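Local coordinates for SPbeta prophage-derived aminoglycoside N(3')-acetyltransferase-like protein YokD (Bacillus subtilis, PDB 2NYG), which forms a homodimer that binds coenzyme A and probably acetylates amino groups of its substrates, an activity that may contribute to antibiotic resistance, at residues 75-80 and 209-214; 117-120 and 124-127; 135-140 and 144-149. All coordinates share one frame; numbering follows the deposited sequence.

Contact 1 (75-80 and 209-214)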
loop_
_atom_site.group_PDB
_atom_site.type_symbol
_atom_site.label_atom_id
_atom_site.label_comp_id
_atom_site.label_asym_id
_atom_site.label_seq_id
_atom_site.Cartn_x
_atom_site.Cartn_y
_atom_site.Cartn_z
ATOM N N LEU A 75 8.747 -9.482 -10.142
ATOM C CA LEU A 75 10.183 -9.654 -9.957
ATOM C C LEU A 75 10.656 -10.951 -10.613
ATOM O O LEU A 75 11.371 -11.755 -10.015
ATOM C CB LEU A 75 10.527 -9.660 -8.463
ATOM C CG LEU A 75 10.886 -8.316 -7.816
ATOM C CD1 LEU A 75 9.691 -7.393 -7.795
ATOM C CD2 LEU A 75 11.389 -8.560 -6.413
ATOM N N SER A 76 10.259 -11.128 -11.865
ATOM C CA SER A 76 10.596 -12.321 -12.629
ATOM C C SER A 76 11.359 -11.994 -13.905
ATOM O O SER A 76 11.550 -10.827 -14.248
ATOM C CB SER A 76 9.307 -13.070 -12.972
ATOM O OG SER A 76 8.321 -12.173 -13.459
ATOM N N ASP A 77 11.794 -13.037 -14.601
ATOM C CA ASP A 77 12.518 -12.874 -15.852
ATOM C C ASP A 77 11.582 -12.226 -16.871
ATOM O O ASP A 77 10.533 -12.776 -17.198
ATOM C CB ASP A 77 12.986 -14.228 -16.357
ATOM C CG ASP A 77 14.020 -14.105 -17.439
ATOM O OD1 ASP A 77 13.700 -13.489 -18.482
ATOM O OD2 ASP A 77 15.146 -14.619 -17.240
ATOM N N PRO A 78 11.965 -11.055 -17.402
ATOM C CA PRO A 78 11.167 -10.303 -18.379
ATOM C C PRO A 78 10.644 -11.092 -19.582
ATOM O O PRO A 78 9.627 -10.721 -20.169
ATOM C CB PRO A 78 12.101 -9.166 -18.777
ATOM C CG PRO A 78 13.441 -9.807 -18.685
ATOM C CD PRO A 78 13.350 -10.554 -17.375
ATOM N N LYS A 79 11.335 -12.171 -19.947
ATOM C CA LYS A 79 10.912 -13.002 -21.072
ATOM C C LYS A 79 9.483 -13.497 -20.847
ATOM O O LYS A 79 8.590 -13.242 -21.661
ATOM C CB LYS A 79 11.848 -14.191 -21.231
ATOM N N GLU A 80 9.280 -14.197 -19.731
ATOM C CA GLU A 80 7.985 -14.756 -19.364
ATOM C C GLU A 80 6.885 -13.712 -19.306
ATOM O O GLU A 80 5.708 -14.051 -19.259
ATOM C CB GLU A 80 8.095 -15.456 -18.019
ATOM N N ARG A 209 23.157 -7.778 -3.945
ATOM C CA ARG A 209 22.142 -8.167 -4.925
ATOM C C ARG A 209 22.705 -9.232 -5.849
ATOM O O ARG A 209 23.822 -9.099 -6.347
ATOM C CB ARG A 209 21.700 -6.964 -5.744
ATOM C CG ARG A 209 20.688 -7.304 -6.805
ATOM C CD ARG A 209 20.332 -6.068 -7.590
ATOM N NE ARG A 209 19.361 -6.340 -8.648
ATOM C CZ ARG A 209 19.615 -7.048 -9.748
ATOM N NH1 ARG A 209 20.817 -7.568 -9.953
ATOM N NH2 ARG A 209 18.663 -7.224 -10.652
ATOM N N VAL A 210 21.920 -10.276 -6.098
ATOM C CA VAL A 210 22.367 -11.397 -6.924
ATOM C C VAL A 210 21.237 -12.073 -7.695
ATOM O O VAL A 210 20.492 -12.855 -7.107
ATOM C CB VAL A 210 23.025 -12.490 -6.042
ATOM C CG1 VAL A 210 23.248 -13.743 -6.846
ATOM C CG2 VAL A 210 24.348 -11.994 -5.476
ATOM N N TRP A 211 21.118 -11.798 -8.996
ATOM C CA TRP A 211 20.067 -12.421 -9.807
ATOM C C TRP A 211 20.213 -13.939 -9.749
ATOM O O TRP A 211 21.200 -14.488 -10.222
ATOM C CB TRP A 211 20.135 -11.948 -11.265
ATOM C CG TRP A 211 19.092 -12.598 -12.133
ATOM C CD1 TRP A 211 19.142 -13.853 -12.663
ATOM C CD2 TRP A 211 17.803 -12.061 -12.496
ATOM N NE1 TRP A 211 17.971 -14.135 -13.327
ATOM C CE2 TRP A 211 17.132 -13.056 -13.243
ATOM C CE3 TRP A 211 17.151 -10.835 -12.260
ATOM C CZ2 TRP A 211 15.839 -12.868 -13.758
ATOM C CZ3 TRP A 211 15.861 -10.649 -12.774
ATOM C CH2 TRP A 211 15.222 -11.666 -13.515
ATOM N N LYS A 212 19.219 -14.607 -9.175
ATOM C CA LYS A 212 19.260 -16.051 -9.013
ATOM C C LYS A 212 18.211 -16.809 -9.799
ATOM O O LYS A 212 17.107 -16.316 -10.018
ATOM C CB LYS A 212 19.122 -16.404 -7.531
ATOM C CG LYS A 212 19.232 -17.875 -7.267
ATOM C CD LYS A 212 19.074 -18.184 -5.804
ATOM C CE LYS A 212 19.012 -19.696 -5.569
ATOM N NZ LYS A 212 18.763 -20.051 -4.130
ATOM N N GLU A 213 18.571 -18.014 -10.229
ATOM C CA GLU A 213 17.650 -18.857 -10.976
ATOM C C GLU A 213 17.248 -20.056 -10.137
ATOM O O GLU A 213 18.076 -20.678 -9.470
ATOM C CB GLU A 213 18.286 -19.338 -12.270
ATOM C CG GLU A 213 18.380 -18.272 -13.329
ATOM C CD GLU A 213 18.831 -18.840 -14.657
ATOM O OE1 GLU A 213 19.415 -19.954 -14.661
ATOM O OE2 GLU A 213 18.609 -18.168 -15.689
ATOM N N TYR A 214 15.964 -20.371 -10.166
ATOM C CA TYR A 214 15.442 -21.489 -9.407
ATOM C C TYR A 214 14.400 -22.225 -10.248
ATOM O O TYR A 214 13.906 -21.701 -11.264
ATOM C CB TYR A 214 14.829 -20.981 -8.093
ATOM C CG TYR A 214 13.698 -19.987 -8.269
ATOM C CD1 TYR A 214 12.392 -20.323 -7.911
ATOM C CD2 TYR A 214 13.929 -18.725 -8.813
ATOM C CE1 TYR A 214 11.344 -19.432 -8.087
ATOM C CE2 TYR A 214 12.885 -17.822 -8.997
ATOM C CZ TYR A 214 11.594 -18.184 -8.631
ATOM O OH TYR A 214 10.550 -17.310 -8.805
#
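A single indole, that of Trp211, carries nearly all of this contact, spanning a gap in which the two backbones stay well apart: the nearest CA atoms, those of Asp77 and Glu213, are 9.3 Å from each other. With CG anti to the backbone N (chi1 178°), the Trp211 ring is swung out of its own chain and lays its six-membered end against the turn at 76-78. It meets that turn with an edge. Trp211 CH2 lies 3.8 Å from Asp77 CA, and Ser76 O sits beside the same carbon, also near the ring plane. Pro78 touches more loosely through CD, 4.4 Å from Trp211 CH2. The Asp77 carboxylate stands nearly upright to the indole, the two planes 84° apart, and its OD2 comes within 4.0 Å of Trp211 CZ2. The turn carries a local bond of its own: Asp77 OD1 accepts from Lys79 N at 3.1 Å through its anti lone pair, forming an Asx turn. Ser76 OG is likewise occupied within its own loop, bonding to Val73 O. Helix 93-96 joins the group through Arg95, which touches both Pro78 and Trp211. The example is one of a long loop, following strand 65-69, packed against one aromatic side chain from the break in strand 208-217, the middle strand of the small three-stranded antiparallel sheet, away from the coenzyme A site.

Contact 2 (117-120 and 124-127)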
loop_
_atom_site.group_PDB
_atom_site.type_symbol
_atom_site.label_atom_id
_atom_site.label_comp_id
_atom_site.label_asym_id
_atom_site.label_seq_id
_atom_site.Cartn_x
_atom_site.Cartn_y
_atom_site.Cartn_z
ATOM N N GLU A 117 -2.270 -5.205 0.340
ATOM C CA GLU A 117 -1.178 -4.251 0.222
ATOM C C GLU A 117 -1.011 -3.445 1.504
ATOM O O GLU A 117 0.103 -3.127 1.915
ATOM C CB GLU A 117 -1.400 -3.323 -0.982
ATOM C CG GLU A 117 -0.297 -2.283 -1.168
ATOM C CD GLU A 117 1.072 -2.889 -1.446
ATOM O OE1 GLU A 117 1.306 -4.069 -1.120
ATOM O OE2 GLU A 117 1.933 -2.167 -1.979
ATOM N N LEU A 118 -2.128 -3.119 2.135
ATOM C CA LEU A 118 -2.090 -2.377 3.374
ATOM C C LEU A 118 -1.793 -3.323 4.537
ATOM O O LEU A 118 -1.082 -2.971 5.474
ATOM C CB LEU A 118 -3.425 -1.696 3.618
ATOM C CG LEU A 118 -3.395 -0.927 4.930
ATOM C CD1 LEU A 118 -2.376 0.206 4.832
ATOM C CD2 LEU A 118 -4.765 -0.402 5.236
ATOM N N PHE A 119 -2.336 -4.531 4.464
ATOM C CA PHE A 119 -2.150 -5.507 5.518
ATOM C C PHE A 119 -0.694 -5.901 5.717
ATOM O O PHE A 119 -0.283 -6.256 6.826
ATOM C CB PHE A 119 -2.984 -6.755 5.227
ATOM C CG PHE A 119 -2.954 -7.761 6.330
ATOM C CD1 PHE A 119 -3.510 -7.460 7.575
ATOM C CD2 PHE A 119 -2.331 -8.991 6.148
ATOM C CE1 PHE A 119 -3.441 -8.363 8.614
ATOM C CE2 PHE A 119 -2.258 -9.900 7.184
ATOM C CZ PHE A 119 -2.814 -9.582 8.419
ATOM N N ARG A 120 0.088 -5.839 4.642
ATOM C CA ARG A 120 1.494 -6.220 4.707
ATOM C C ARG A 120 2.343 -5.278 5.538
ATOM O O ARG A 120 3.363 -5.680 6.071
ATOM C CB ARG A 120 2.100 -6.347 3.305
ATOM C CG ARG A 120 2.116 -5.051 2.493
ATOM C CD ARG A 120 2.946 -5.209 1.225
ATOM N NE ARG A 120 4.233 -4.522 1.314
ATOM C CZ ARG A 120 4.508 -3.372 0.704
ATOM N NH1 ARG A 120 3.588 -2.780 -0.042
ATOM N NH2 ARG A 120 5.702 -2.811 0.834
ATOM N N GLU A 124 2.491 -5.377 13.375
ATOM C CA GLU A 124 2.562 -6.773 13.799
ATOM C C GLU A 124 2.386 -7.863 12.745
ATOM O O GLU A 124 2.328 -9.045 13.070
ATOM C CB GLU A 124 1.588 -6.982 14.952
ATOM C CG GLU A 124 1.722 -5.885 15.997
ATOM C CD GLU A 124 2.003 -6.416 17.371
ATOM O OE1 GLU A 124 1.044 -6.870 18.029
ATOM O OE2 GLU A 124 3.184 -6.387 17.784
ATOM N N VAL A 125 2.321 -7.465 11.485
ATOM C CA VAL A 125 2.183 -8.408 10.390
ATOM C C VAL A 125 3.564 -8.825 9.879
ATOM O O VAL A 125 4.424 -7.982 9.628
ATOM C CB VAL A 125 1.398 -7.782 9.230
ATOM C CG1 VAL A 125 1.370 -8.734 8.043
ATOM C CG2 VAL A 125 0.002 -7.446 9.685
ATOM N N LYS A 126 3.769 -10.126 9.719
ATOM C CA LYS A 126 5.041 -10.630 9.224
ATOM C C LYS A 126 4.894 -11.092 7.777
ATOM O O LYS A 126 3.782 -11.374 7.324
ATOM C CB LYS A 126 5.509 -11.790 10.084
ATOM C CG LYS A 126 5.897 -11.407 11.506
ATOM C CD LYS A 126 7.363 -10.999 11.605
ATOM C CE LYS A 126 7.837 -11.082 13.042
ATOM N NZ LYS A 126 6.956 -10.265 13.921
ATOM N N ARG A 127 6.019 -11.177 7.068
ATOM C CA ARG A 127 6.041 -11.586 5.667
ATOM C C ARG A 127 7.150 -12.599 5.424
ATOM O O ARG A 127 8.260 -12.437 5.926
ATOM C CB ARG A 127 6.275 -10.365 4.783
ATOM C CG ARG A 127 6.091 -10.591 3.302
ATOM C CD ARG A 127 6.237 -9.292 2.556
ATOM N NE ARG A 127 5.954 -9.433 1.134
ATOM C CZ ARG A 127 6.075 -8.449 0.250
ATOM N NH1 ARG A 127 6.473 -7.251 0.641
ATOM N NH2 ARG A 127 5.809 -8.665 -1.027
HETATM O O HOH W 1 5.688 -5.779 3.606
#
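Arg120 and Val125 bring their CA atoms to 6.1 Å as the chain leaves helix 114-119 and doubles back toward strand 126-127, an edge strand of the main sheet within this chain. The result is a tight helix-turn-strand connection, with apolar groups on one flank and arginines on the other. The helix starts at Gln114, which binds coenzyme A, and the Phe119 side chain is about 11 Å from the ligand. Val125 points its CB at the helix end and sets CG2 over one face of the Phe119 ring, 3.9 Å from the centroid and 20° off the ring normal, a CH-pi contact. The ring is buried against Ile53 of helix 48-60 and Val136 of the next strand. On the polar flank Arg120 and Arg127 run side by side, their guanidinium planes 55° apart, with Arg120 NE 3.6 Å from Arg127 NH1. Arg127 is extended from CG to NE, its NH2 bonding to the carbonyl oxygens of Thr106 and Ser70, a neighbourhood that probably eases this closeness. Arg120, bent at chi3 (-106°), turns NE toward a water between the two arginine side chains, which accepts from Arg120 NE at 3.0 Å and, weakly, from Arg127 NH1 at 3.4 Å.

Contact 3 (135-140 and 144-149); sequences FVAWGK and KILNQH
Leu146 meets Phe135 and Ala137 because its CG stands anti to its own carbonyl carbon (chi1 -57°), with CD1 continuing the chain in extended fashion (chi2 -174°) to the backbone of strand 135-139, while CD2 branches toward Phe135. Phe135 takes a similar first torsion (chi1 -74°), which sends its ring off the sheet on the helix side, across the line of the strand, where one edge meets His149. The leucine therefore sits between two residues of the strand whose CB atoms both face it. Leu146 CD2 rests 3.7 Å from Phe135 CB, while the branch point CG lies 4.1 Å from Ala137 CB. The other methyl, CD1, is 3.7 Å from Ala137 N. A small residue at Ala137 thus receives a branched one, and the strand is touched through main chain as well as side chains.

Past the end of the helix, in the loop that follows it, His149 crosses Phe135 at about a right angle, its NE2 near the edge of the phenyl ring at 4.1 Å from Phe135 CD2. This is a loose van der Waals contact; the polar bond of NE2 goes to Tyr133 O, just ahead of the strand, and ties the imidazole down. Pro160 of helix 160-166 touches both rings and extends the buried cluster.

Val136 and Trp138 point the opposite way, and Trp138 packs on helix 48-60 across the sheet. The strand is thus covered by helices on both faces, with helix 142-146 folding straight back onto the strand it follows: the layered helix-sheet-helix packing of an alpha/beta fold.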
loop_
_atom_site.group_PDB
_atom_site.type_symbol
_atom_site.label_atom_id
_atom_site.label_comp_id
_atom_site.label_asym_id
_atom_site.label_seq_id
_atom_site.Cartn_x
_atom_site.Cartn_y
_atom_site.Cartn_z
ATOM N N PHE A 135 3.888 -14.681 1.595
ATOM C CA PHE A 135 2.643 -14.597 2.330
ATOM C C PHE A 135 2.903 -13.626 3.470
ATOM O O PHE A 135 4.045 -13.289 3.775
ATOM C CB PHE A 135 2.254 -15.962 2.895
ATOM C CG PHE A 135 1.744 -16.915 1.867
ATOM C CD1 PHE A 135 0.380 -17.024 1.614
ATOM C CD2 PHE A 135 2.626 -17.721 1.155
ATOM C CE1 PHE A 135 -0.100 -17.933 0.668
ATOM C CE2 PHE A 135 2.165 -18.626 0.210
ATOM C CZ PHE A 135 0.797 -18.737 -0.034
ATOM N N VAL A 136 1.828 -13.166 4.083
ATOM C CA VAL A 136 1.911 -12.260 5.208
ATOM C C VAL A 136 0.957 -12.830 6.230
ATOM O O VAL A 136 -0.104 -13.346 5.877
ATOM C CB VAL A 136 1.459 -10.861 4.822
ATOM C CG1 VAL A 136 2.535 -10.163 4.040
ATOM C CG2 VAL A 136 0.215 -10.953 3.997
ATOM N N ALA A 137 1.336 -12.759 7.497
ATOM C CA ALA A 137 0.476 -13.279 8.543
ATOM C C ALA A 137 0.543 -12.439 9.803
ATOM O O ALA A 137 1.538 -11.770 10.081
ATOM C CB ALA A 137 0.837 -14.727 8.851
ATOM N N TRP A 138 -0.554 -12.486 10.547
ATOM C CA TRP A 138 -0.742 -11.778 11.803
ATOM C C TRP A 138 -1.371 -12.804 12.734
ATOM O O TRP A 138 -2.255 -13.555 12.315
ATOM C CB TRP A 138 -1.734 -10.626 11.609
ATOM C CG TRP A 138 -2.084 -9.868 12.866
ATOM C CD1 TRP A 138 -1.520 -8.709 13.298
ATOM C CD2 TRP A 138 -3.080 -10.217 13.842
ATOM N NE1 TRP A 138 -2.099 -8.309 14.474
ATOM C CE2 TRP A 138 -3.061 -9.216 14.830
ATOM C CE3 TRP A 138 -3.984 -11.276 13.972
ATOM C CZ2 TRP A 138 -3.911 -9.237 15.936
ATOM C CZ3 TRP A 138 -4.837 -11.297 15.078
ATOM C CH2 TRP A 138 -4.792 -10.281 16.043
ATOM N N GLY A 139 -0.930 -12.850 13.985
ATOM C CA GLY A 139 -1.541 -13.796 14.897
ATOM C C GLY A 139 -0.657 -14.808 15.593
ATOM O O GLY A 139 0.551 -14.869 15.391
ATOM N N LYS A 140 -1.308 -15.620 16.413
ATOM C CA LYS A 140 -0.659 -16.646 17.201
ATOM C C LYS A 140 0.387 -17.472 16.460
ATOM O O LYS A 140 1.494 -17.652 16.958
ATOM C CB LYS A 140 -1.724 -17.574 17.794
ATOM C CG LYS A 140 -1.198 -18.508 18.873
ATOM C CD LYS A 140 -2.251 -19.520 19.274
ATOM C CE LYS A 140 -1.718 -20.459 20.346
ATOM N NZ LYS A 140 -2.702 -21.522 20.669
ATOM N N LYS A 144 5.576 -19.684 12.788
ATOM C CA LYS A 144 5.847 -21.022 12.276
ATOM C C LYS A 144 5.334 -21.238 10.866
ATOM O O LYS A 144 5.687 -22.214 10.213
ATOM C CB LYS A 144 5.285 -22.094 13.218
ATOM C CG LYS A 144 3.788 -22.082 13.420
ATOM C CD LYS A 144 3.363 -23.190 14.404
ATOM C CE LYS A 144 4.008 -23.013 15.798
ATOM N NZ LYS A 144 3.645 -24.086 16.783
ATOM N N ILE A 145 4.529 -20.303 10.391
ATOM C CA ILE A 145 3.966 -20.385 9.068
ATOM C C ILE A 145 4.815 -19.680 8.007
ATOM O O ILE A 145 4.944 -20.181 6.889
ATOM C CB ILE A 145 2.538 -19.799 9.076
ATOM C CG1 ILE A 145 1.656 -20.658 9.978
ATOM C CG2 ILE A 145 1.972 -19.748 7.660
ATOM C CD1 ILE A 145 0.169 -20.501 9.735
ATOM N N LEU A 146 5.398 -18.537 8.362
ATOM C CA LEU A 146 6.205 -17.783 7.417
ATOM C C LEU A 146 7.702 -18.076 7.511
ATOM O O LEU A 146 8.437 -17.908 6.555
ATOM C CB LEU A 146 5.976 -16.280 7.620
ATOM C CG LEU A 146 4.578 -15.670 7.536
ATOM C CD1 LEU A 146 4.719 -14.184 7.644
ATOM C CD2 LEU A 146 3.895 -16.021 6.227
ATOM N N ASN A 147 8.130 -18.528 8.682
ATOM C CA ASN A 147 9.533 -18.833 8.996
ATOM C C ASN A 147 10.526 -19.318 7.933
ATOM O O ASN A 147 11.516 -18.645 7.647
ATOM C CB ASN A 147 9.524 -19.838 10.160
ATOM C CG ASN A 147 10.918 -20.356 10.524
ATOM O OD1 ASN A 147 11.893 -20.214 9.768
ATOM N ND2 ASN A 147 11.005 -21.005 11.687
ATOM N N GLN A 148 10.237 -20.532 7.462
ATOM C CA GLN A 148 11.065 -21.274 6.507
ATOM C C GLN A 148 11.214 -20.849 5.019
ATOM O O GLN A 148 12.337 -20.699 4.523
ATOM C CB GLN A 148 10.652 -22.747 6.578
ATOM C CG GLN A 148 10.969 -23.611 5.366
ATOM C CD GLN A 148 10.618 -25.034 5.635
ATOM O OE1 GLN A 148 10.061 -25.354 6.682
ATOM N NE2 GLN A 148 10.944 -25.908 4.686
ATOM N N HIS A 149 10.081 -20.691 4.325
ATOM C CA HIS A 149 10.013 -20.319 2.893
ATOM C C HIS A 149 11.254 -20.393 1.930
ATOM O O HIS A 149 11.922 -19.399 1.696
ATOM C CB HIS A 149 9.383 -18.927 2.746
ATOM C CG HIS A 149 8.348 -18.837 1.668
ATOM N ND1 HIS A 149 8.323 -19.667 0.566
ATOM C CD2 HIS A 149 7.294 -18.002 1.531
ATOM C CE1 HIS A 149 7.290 -19.356 -0.198
ATOM N NE2 HIS A 149 6.649 -18.349 0.368
#

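How the contacts relate
Contacts 2 and 3 belong to one neighbourhood, with centres 10 Å apart, whereas the centre of contact 1, on the small antiparallel sheet, is about 24 Å from the centres of both. Strands 126-127 and 135-139 are neighbours in the main sheet, linked by a probable backbone hydrogen bond, Lys126 N to Ala137 O, 2.8 Å, and Leu146 of contact 3 packs against the backbone of 126-127 as well. Chemistry follows place. Contact 3 is buried and essentially apolar; contact 2, partly buried, adds water and charge to its aromatic packing and has the second subunit beside it at Leu118 and Arg120; contact 1, also partly buried, depends on one indole edge. Along the chain, contact 1 encloses the other two.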